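Cytochrome c' (Thermochromatium tepidum, PDB 3VRC) carries a covalently bound heme c in a four-helix bundle and probably takes part in electron transfer in a thermophilic purple photosynthetic bacterium. Local coordinates at residues Q8-R12 / A56-T62; F18-M23 / V45-A50; A94-L98 / A113-V117. One frame throughout, in Å; residues are numbered along the deposited sequence.

Contact 1: residues Q8-R12 / A56-T62; sequences QIETR and ALYGPGT. With HEC (heme c), chain L.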
# COMPACT_ATOMS: atom_id res chain seq x y z
N GLN B 8 5.89 13.30 -3.42
CA GLN B 8 4.63 12.89 -4.04
C GLN B 8 4.91 11.81 -5.09
O GLN B 8 4.20 10.81 -5.17
CB GLN B 8 3.95 14.09 -4.70
CG GLN B 8 3.32 15.01 -3.69
CD GLN B 8 2.78 16.24 -4.41
OE1 GLN B 8 1.91 16.12 -5.25
NE2 GLN B 8 3.39 17.40 -4.16
N ILE B 9 5.96 11.99 -5.90
CA ILE B 9 6.32 11.00 -6.92
C ILE B 9 6.66 9.69 -6.23
O ILE B 9 6.18 8.61 -6.61
CB ILE B 9 7.47 11.49 -7.79
CG1 ILE B 9 7.03 12.70 -8.65
CG2 ILE B 9 7.97 10.40 -8.67
CD1 ILE B 9 8.22 13.44 -9.28
N GLU B 10 7.53 9.74 -5.21
CA GLU B 10 7.91 8.50 -4.56
C GLU B 10 6.72 7.82 -3.90
O GLU B 10 6.63 6.59 -3.92
CB GLU B 10 8.99 8.75 -3.53
CG GLU B 10 10.32 9.08 -4.19
CD GLU B 10 11.32 9.42 -3.16
OE1 GLU B 10 10.99 10.31 -2.29
OE2 GLU B 10 12.43 8.81 -3.21
N THR B 11 5.84 8.59 -3.32
CA THR B 11 4.70 8.01 -2.60
C THR B 11 3.72 7.35 -3.59
O THR B 11 3.20 6.27 -3.30
CB THR B 11 4.04 9.02 -1.72
OG1 THR B 11 5.01 9.55 -0.78
CG2 THR B 11 2.89 8.42 -0.90
N ARG B 12 3.43 8.02 -4.72
CA ARG B 12 2.51 7.39 -5.65
C ARG B 12 3.14 6.15 -6.22
O ARG B 12 2.47 5.11 -6.37
CB ARG B 12 2.02 8.39 -6.72
CG ARG B 12 3.05 8.82 -7.77
CD ARG B 12 2.67 10.18 -8.36
NE ARG B 12 3.49 10.52 -9.50
CZ ARG B 12 3.58 11.76 -10.01
NH1 ARG B 12 2.94 12.78 -9.43
NH2 ARG B 12 4.25 11.93 -11.15
N ALA B 56 -4.06 13.32 -4.85
CA ALA B 56 -3.35 14.32 -4.06
C ALA B 56 -1.83 14.27 -4.29
O ALA B 56 -1.12 15.18 -3.87
CB ALA B 56 -3.65 14.17 -2.58
N LEU B 57 -1.34 13.23 -4.93
CA LEU B 57 0.08 13.03 -5.19
C LEU B 57 0.52 13.48 -6.60
O LEU B 57 1.63 13.17 -7.04
CB LEU B 57 0.44 11.56 -4.95
CG LEU B 57 0.10 11.03 -3.56
CD1 LEU B 57 0.25 9.52 -3.47
CD2 LEU B 57 0.96 11.70 -2.51
N TYR B 58 -0.41 14.19 -7.29
CA TYR B 58 -0.15 14.67 -8.64
C TYR B 58 -0.12 16.21 -8.70
O TYR B 58 -0.68 16.82 -9.61
CB TYR B 58 -1.09 14.08 -9.71
CG TYR B 58 -0.81 12.63 -10.00
CD1 TYR B 58 0.06 12.29 -11.00
CD2 TYR B 58 -1.37 11.61 -9.17
CE1 TYR B 58 0.36 11.02 -11.26
CE2 TYR B 58 -1.07 10.28 -9.43
CZ TYR B 58 -0.24 9.99 -10.49
OH TYR B 58 0.17 8.73 -10.80
N GLY B 59 0.53 16.83 -7.71
CA GLY B 59 0.56 18.28 -7.59
C GLY B 59 1.50 18.89 -8.57
O GLY B 59 2.25 18.25 -9.29
N PRO B 60 1.55 20.22 -8.56
CA PRO B 60 2.51 20.98 -9.37
C PRO B 60 3.93 20.55 -9.08
O PRO B 60 4.29 20.31 -7.92
CB PRO B 60 2.29 22.43 -8.92
CG PRO B 60 0.90 22.47 -8.38
CD PRO B 60 0.63 21.09 -7.81
N GLY B 61 4.72 20.45 -10.15
CA GLY B 61 6.12 20.10 -10.09
C GLY B 61 6.36 18.62 -10.15
O GLY B 61 7.52 18.19 -10.20
N THR B 62 5.28 17.84 -10.18
CA THR B 62 5.45 16.39 -10.19
C THR B 62 5.41 15.76 -11.60
O THR B 62 5.36 14.52 -11.76
CB THR B 62 4.44 15.62 -9.29
OG1 THR B 62 3.11 15.71 -9.87
CG2 THR B 62 4.48 16.09 -7.89
FE HEC L . -0.26 2.37 -12.29
CHA HEC L . 3.02 3.45 -12.37
CHB HEC L . 0.77 -0.74 -11.25
CHC HEC L . -3.49 1.49 -11.67
CHD HEC L . -1.26 5.46 -13.31
NA HEC L . 1.58 1.48 -11.95
C1A HEC L . 2.80 2.08 -12.03
C2A HEC L . 3.83 1.13 -11.83
C3A HEC L . 3.20 -0.11 -11.52
C4A HEC L . 1.80 0.20 -11.56
CMA HEC L . 3.81 -1.41 -11.14
CAA HEC L . 5.30 1.37 -12.01
CBA HEC L . 6.13 1.10 -10.85
CGA HEC L . 5.67 2.01 -9.77
O1A HEC L . 5.63 1.48 -8.60
O2A HEC L . 5.42 3.21 -9.92
NB HEC L . -1.18 0.70 -11.54
C1B HEC L . -0.62 -0.46 -11.21
C2B HEC L . -1.58 -1.49 -10.89
C3B HEC L . -2.80 -0.81 -10.98
C4B HEC L . -2.52 0.55 -11.38
CMB HEC L . -1.33 -2.89 -10.52
CAB HEC L . -4.22 -1.32 -10.80
CBB HEC L . -4.47 -2.26 -9.69
NC HEC L . -2.06 3.31 -12.45
C1C HEC L . -3.30 2.78 -12.19
C2C HEC L . -4.38 3.70 -12.54
C3C HEC L . -3.70 4.85 -12.99
C4C HEC L . -2.28 4.55 -12.94
CMC HEC L . -5.82 3.37 -12.43
CAC HEC L . -4.27 6.14 -13.53
CBC HEC L . -5.68 6.45 -13.15
ND HEC L . 0.67 4.07 -12.80
C1D HEC L . 0.11 5.25 -13.17
C2D HEC L . 1.08 6.29 -13.40
C3D HEC L . 2.30 5.76 -13.07
C4D HEC L . 2.00 4.38 -12.66
CMD HEC L . 0.78 7.68 -13.91
CAD HEC L . 3.65 6.40 -13.02
CBD HEC L . 3.90 7.00 -11.61
CGD HEC L . 5.20 7.79 -11.54
O1D HEC L . 6.23 7.24 -12.01
O2D HEC L . 5.16 8.94 -11.07
O HOH W 1 3.09 20.07 -5.50

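Contact 2: residues F18-M23 / V45-A50; sequences FMAWNM and VVAAIA. With HEC (heme c), chain L.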
# COMPACT_ATOMS: atom_id res chain seq x y z
N PHE B 18 2.99 -1.46 -4.56
CA PHE B 18 2.44 -2.36 -3.59
C PHE B 18 1.15 -2.98 -4.08
O PHE B 18 0.88 -4.16 -3.81
CB PHE B 18 2.27 -1.62 -2.22
CG PHE B 18 2.38 -2.59 -1.09
CD1 PHE B 18 3.59 -3.12 -0.72
CD2 PHE B 18 1.25 -3.03 -0.38
CE1 PHE B 18 3.74 -4.03 0.32
CE2 PHE B 18 1.38 -3.94 0.65
CZ PHE B 18 2.62 -4.45 0.99
N MET B 19 0.35 -2.21 -4.83
CA MET B 19 -0.84 -2.82 -5.51
C MET B 19 -0.38 -3.91 -6.43
O MET B 19 -1.03 -4.96 -6.47
CB MET B 19 -1.63 -1.80 -6.27
CG MET B 19 -2.48 -0.90 -5.40
SD MET B 19 -3.81 -0.05 -6.32
CE MET B 19 -2.85 1.05 -7.36
N ALA B 20 0.63 -3.66 -7.24
CA ALA B 20 1.06 -4.65 -8.21
C ALA B 20 1.48 -5.96 -7.57
O ALA B 20 1.14 -7.02 -8.05
CB ALA B 20 2.16 -4.08 -9.07
N TRP B 21 2.18 -5.86 -6.42
CA TRP B 21 2.60 -7.10 -5.74
C TRP B 21 1.36 -7.90 -5.32
O TRP B 21 1.32 -9.13 -5.51
CB TRP B 21 3.41 -6.71 -4.51
CG TRP B 21 3.82 -7.90 -3.71
CD1 TRP B 21 4.42 -9.03 -4.14
CD2 TRP B 21 3.63 -8.10 -2.30
NE1 TRP B 21 4.59 -9.94 -3.12
CE2 TRP B 21 4.14 -9.38 -1.98
CE3 TRP B 21 3.10 -7.30 -1.28
CZ2 TRP B 21 4.11 -9.88 -0.68
CZ3 TRP B 21 3.04 -7.81 0.01
CH2 TRP B 21 3.55 -9.09 0.29
N ASN B 22 0.38 -7.22 -4.78
CA ASN B 22 -0.85 -7.91 -4.34
C ASN B 22 -1.68 -8.44 -5.52
O ASN B 22 -2.22 -9.54 -5.43
CB ASN B 22 -1.59 -7.01 -3.39
CG ASN B 22 -0.88 -7.02 -2.03
OD1 ASN B 22 -1.04 -7.99 -1.28
ND2 ASN B 22 -0.04 -6.03 -1.75
N MET B 23 -1.75 -7.69 -6.63
CA MET B 23 -2.38 -8.22 -7.84
C MET B 23 -1.71 -9.51 -8.26
O MET B 23 -2.42 -10.46 -8.64
CB MET B 23 -2.33 -7.20 -8.97
CG MET B 23 -3.20 -5.99 -8.75
SD MET B 23 -4.97 -6.28 -8.92
CE MET B 23 -5.13 -6.40 -10.69
N VAL B 45 -5.75 -4.95 0.06
CA VAL B 45 -4.71 -3.96 -0.24
C VAL B 45 -5.10 -3.16 -1.49
O VAL B 45 -5.00 -1.92 -1.54
CB VAL B 45 -3.35 -4.60 -0.44
CG1 VAL B 45 -2.37 -3.56 -0.97
CG2 VAL B 45 -2.82 -5.18 0.86
N VAL B 46 -5.50 -3.86 -2.56
CA VAL B 46 -5.81 -3.17 -3.80
C VAL B 46 -6.94 -2.23 -3.61
O VAL B 46 -6.89 -1.06 -4.05
CB VAL B 46 -6.02 -4.20 -4.95
CG1 VAL B 46 -6.37 -3.45 -6.25
CG2 VAL B 46 -4.82 -5.06 -5.16
N ALA B 47 -8.02 -2.67 -2.93
CA ALA B 47 -9.13 -1.81 -2.64
C ALA B 47 -8.72 -0.60 -1.83
O ALA B 47 -9.15 0.56 -2.11
CB ALA B 47 -10.22 -2.58 -1.93
N ALA B 48 -7.94 -0.81 -0.79
CA ALA B 48 -7.58 0.30 0.09
C ALA B 48 -6.71 1.33 -0.68
O ALA B 48 -6.97 2.55 -0.59
CB ALA B 48 -6.87 -0.18 1.35
N ILE B 49 -5.69 0.86 -1.35
CA ILE B 49 -4.80 1.80 -2.06
C ILE B 49 -5.54 2.51 -3.18
O ILE B 49 -5.39 3.73 -3.35
CB ILE B 49 -3.56 1.11 -2.54
CG1 ILE B 49 -2.73 0.59 -1.33
CG2 ILE B 49 -2.73 2.07 -3.44
CD1 ILE B 49 -1.46 -0.12 -1.71
N ALA B 50 -6.42 1.81 -3.90
CA ALA B 50 -7.16 2.45 -5.00
C ALA B 50 -8.10 3.49 -4.50
O ALA B 50 -8.50 4.36 -5.28
CB ALA B 50 -7.89 1.38 -5.79
FE HEC L . -0.26 2.37 -12.29
CHA HEC L . 3.02 3.45 -12.37
CHB HEC L . 0.77 -0.74 -11.25
CHC HEC L . -3.49 1.49 -11.67
CHD HEC L . -1.26 5.46 -13.31
NA HEC L . 1.58 1.48 -11.95
C1A HEC L . 2.80 2.08 -12.03
C2A HEC L . 3.83 1.13 -11.83
C3A HEC L . 3.20 -0.11 -11.52
C4A HEC L . 1.80 0.20 -11.56
CMA HEC L . 3.81 -1.41 -11.14
CAA HEC L . 5.30 1.37 -12.01
CBA HEC L . 6.13 1.10 -10.85
CGA HEC L . 5.67 2.01 -9.77
O1A HEC L . 5.63 1.48 -8.60
O2A HEC L . 5.42 3.21 -9.92
NB HEC L . -1.18 0.70 -11.54
C1B HEC L . -0.62 -0.46 -11.21
C2B HEC L . -1.58 -1.49 -10.89
C3B HEC L . -2.80 -0.81 -10.98
C4B HEC L . -2.52 0.55 -11.38
CMB HEC L . -1.33 -2.89 -10.52
CAB HEC L . -4.22 -1.32 -10.80
CBB HEC L . -4.47 -2.26 -9.69
NC HEC L . -2.06 3.31 -12.45
C1C HEC L . -3.30 2.78 -12.19
C2C HEC L . -4.38 3.70 -12.54
C3C HEC L . -3.70 4.85 -12.99
C4C HEC L . -2.28 4.55 -12.94
CMC HEC L . -5.82 3.37 -12.43
CAC HEC L . -4.27 6.14 -13.53
CBC HEC L . -5.68 6.45 -13.15
ND HEC L . 0.67 4.07 -12.80
C1D HEC L . 0.11 5.25 -13.17
C2D HEC L . 1.08 6.29 -13.40
C3D HEC L . 2.30 5.76 -13.07
C4D HEC L . 2.00 4.38 -12.66
CMD HEC L . 0.78 7.68 -13.91
CAD HEC L . 3.65 6.40 -13.02
CBD HEC L . 3.90 7.00 -11.61
CGD HEC L . 5.20 7.79 -11.54
O1D HEC L . 6.23 7.24 -12.01
O2D HEC L . 5.16 8.94 -11.07

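Contact 3: residues A94-L98 / A113-V117; sequences AANAL and AFADV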
# COMPACT_ATOMS: atom_id res chain seq x y z
N ALA B 94 -13.83 -0.76 -9.14
CA ALA B 94 -13.51 -2.14 -9.50
C ALA B 94 -12.77 -2.80 -8.35
O ALA B 94 -13.01 -3.99 -8.04
CB ALA B 94 -12.71 -2.21 -10.79
N ALA B 95 -11.87 -2.06 -7.70
CA ALA B 95 -11.06 -2.67 -6.61
C ALA B 95 -11.96 -2.97 -5.43
O ALA B 95 -11.78 -4.04 -4.78
CB ALA B 95 -9.96 -1.72 -6.23
N ASN B 96 -12.89 -2.12 -5.08
CA ASN B 96 -13.85 -2.45 -4.04
C ASN B 96 -14.65 -3.72 -4.39
O ASN B 96 -14.86 -4.61 -3.54
CB ASN B 96 -14.77 -1.31 -3.76
CG ASN B 96 -14.09 -0.26 -2.89
OD1 ASN B 96 -13.17 -0.54 -2.13
ND2 ASN B 96 -14.64 0.92 -2.91
N ALA B 97 -15.04 -3.85 -5.66
CA ALA B 97 -15.74 -5.08 -6.07
C ALA B 97 -14.87 -6.32 -5.98
O ALA B 97 -15.38 -7.40 -5.66
CB ALA B 97 -16.31 -4.87 -7.48
N LEU B 98 -13.58 -6.18 -6.22
CA LEU B 98 -12.66 -7.29 -6.03
C LEU B 98 -12.54 -7.69 -4.57
O LEU B 98 -12.55 -8.88 -4.25
CB LEU B 98 -11.32 -6.88 -6.63
CG LEU B 98 -10.16 -7.87 -6.42
CD1 LEU B 98 -10.50 -9.25 -6.97
CD2 LEU B 98 -8.88 -7.27 -7.00
N ALA B 113 -13.89 -10.28 -11.05
CA ALA B 113 -13.61 -8.94 -10.50
C ALA B 113 -12.12 -8.59 -10.73
O ALA B 113 -11.81 -7.39 -11.00
CB ALA B 113 -13.93 -8.93 -9.03
N PHE B 114 -11.25 -9.56 -10.74
CA PHE B 114 -9.83 -9.33 -10.96
C PHE B 114 -9.60 -8.86 -12.39
O PHE B 114 -8.76 -7.99 -12.63
CB PHE B 114 -9.08 -10.62 -10.66
CG PHE B 114 -7.59 -10.58 -10.89
CD1 PHE B 114 -6.78 -9.76 -10.00
CD2 PHE B 114 -6.97 -11.30 -11.83
CE1 PHE B 114 -5.44 -9.70 -10.15
CE2 PHE B 114 -5.58 -11.21 -11.96
CZ PHE B 114 -4.83 -10.41 -11.10
N ALA B 115 -10.31 -9.44 -13.36
CA ALA B 115 -10.23 -8.97 -14.75
C ALA B 115 -10.64 -7.52 -14.85
O ALA B 115 -9.99 -6.75 -15.54
CB ALA B 115 -11.15 -9.85 -15.61
N ASP B 116 -11.70 -7.13 -14.17
CA ASP B 116 -12.18 -5.76 -14.27
C ASP B 116 -11.13 -4.79 -13.65
O ASP B 116 -10.89 -3.70 -14.17
CB ASP B 116 -13.52 -5.55 -13.59
CG ASP B 116 -14.69 -6.27 -14.27
OD1 ASP B 116 -14.46 -6.86 -15.34
OD2 ASP B 116 -15.77 -6.27 -13.68
N VAL B 117 -10.53 -5.17 -12.53
CA VAL B 117 -9.45 -4.34 -11.96
C VAL B 117 -8.30 -4.24 -12.93
O VAL B 117 -7.81 -3.11 -13.17
CB VAL B 117 -9.02 -4.89 -10.58
CG1 VAL B 117 -7.81 -4.14 -10.09
CG2 VAL B 117 -10.17 -4.73 -9.58
O HOH W 2 -13.85 -5.65 -10.06

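Contact 1: residues Q8-R12 / A56-T62
The guanidinium of R12 joins helix 5-31 to the loop at L57-T62 and to a heme propionate. NH1 donates to L57 O at 2.8 Å and to T62 OG1 at 3.0 Å. Both acceptors lie close to the guanidinium plane. NH2 donates to T62 O, which is tilted 22° out of that plane. The two terminal nitrogens therefore hold T62 end-on, one by its hydroxyl and one by its carbonyl. NE points to heme O2D at 2.8 Å, and NH2 reaches the same oxygen less directly. The flat faces are used as well. The Y58 ring lies on one, with centres 4.1 Å apart and planes at 9°. I9 CG1 sits over the opposite face. Y58 is held in turn by a hydrogen bond between its hydroxyl and that of Y16.

Further out, T62 OG1 donates to G59 O at 2.7 Å and so braces the type II turn G59-T62. The extended Q8 side chain reaches the same turn. Its OE1 accepts from G59 N at 2.9 Å, with the donor in the carbonyl plane. Its NE2 bonds to L3 O and, through a water, to P60 O. L57 packs CD1 against R12 CB and T11 CG2, and W21 of the second subunit touches both L57 and T11. T71 OG1 also bonds R12 NH2 and the heme.

Every guanidinium nitrogen thus has a partner, and stacking limits tilting of the group. The positive charge of R12 probably offsets the propionate's negative charge, and the bonds from NE and NH2 help set its orientation.

Contact 2: residues F18-M23 / V45-A50
Helix segments 18-23 and 45-50 run nearly antiparallel, at 156°, with their axes 9.2 Å apart at closest approach. The side chains of M19 and I49 lie alongside each other, pointing opposite ways. M19 CG lies 3.6 Å from I49 CG2, and its SD rests against the same methyl. A bend at chi3 (-68°) turns M19 CE toward the heme, where it comes 4.1 Å from C4B. F18 presents its ring edge to V45 CG1, 3.7 Å from CD2, and to I49 CD1. M23 runs roughly perpendicular to V46, with SD 4.0 Å from V46 CG2.

The N22 amide packs beside V45, with ND2 3.5 Å from V45 CG1. ND2 is satisfied within its own helix, donating to F18 O at 2.9 Å. N22 N reaches the same oxygen from the opposite face of its carbonyl plane. N22 OD1 has a weak hydrogen bond to K25 NZ. No hydrogen bond crosses between the segments.

F18 and V45 also pack on S52 of the second subunit, and I49 on F18 of that subunit, so the contact adjoins the dimer interface. A20 CB touches heme methyls CMA and CMB. This is antiparallel helix packing in the four-helix bundle of cytochrome c', lining one side of the heme pocket.

Contact 3: residues A94-L98 / A113-V117
An antiparallel helix pair of the cytochrome c' four-helix bundle meets here, joining helix 81-103 to helix 107-128. The segment axes come within 8.5 Å of each other at 158°. Small residues allow this approach: A94 lies opposite V117, and A113 opposite L98. A113 CB sits 3.6 Å from L98 CA, close against the backbone of the other helix.

L98 and V117 fill the interface, their side chains roughly perpendicular. L98 has CG anti to the backbone N (chi1 175°), and chi2 of 57° then sends its two methyls to different neighbours. CD1 lies 4.0 Å from A113 CB and also packs on F114 CB. CD2 lies 3.8 Å from V117 CG2 and comes near the edge of the F114 ring. V117 CG2 also meets L98 CB and A94 CB, each at 3.8 Å.

Behind the pair, F114 packs on M23, I26 and L30 of helix 5-31, and A95 on V46 and A50 of helix 36-50. V117 also touches the heme and lies near C121, which is predicted to bind it covalently.

No direct hydrogen bond links the two segments. A water bridges them instead, donating to A94 O at 2.7 Å and to A113 O at 2.8 Å.

In the fold
Contacts 1 and 2 share helix 5-31, with centres about 18 Å apart and no touch between them. In the sequence, both segments of contact 2 fall between those of contact 1. Contact 3 follows both. It lies on the opposite side of the chain's centre from contact 1, with centres about 25 Å apart. Contacts 2 and 3 have centres about 11 Å apart and do touch. M23 CE packs 3.4 Å from F114 CE1, and A47 packs on A95 and N96. Contact 2 ties helix 5-31 to helix 36-50, so contacts 2 and 3 together involve all four long helices. Contact 1 ties a loop to helix 5-31 at a propionate. All reach the heme, while contacts 1 and 2 also border the second subunit.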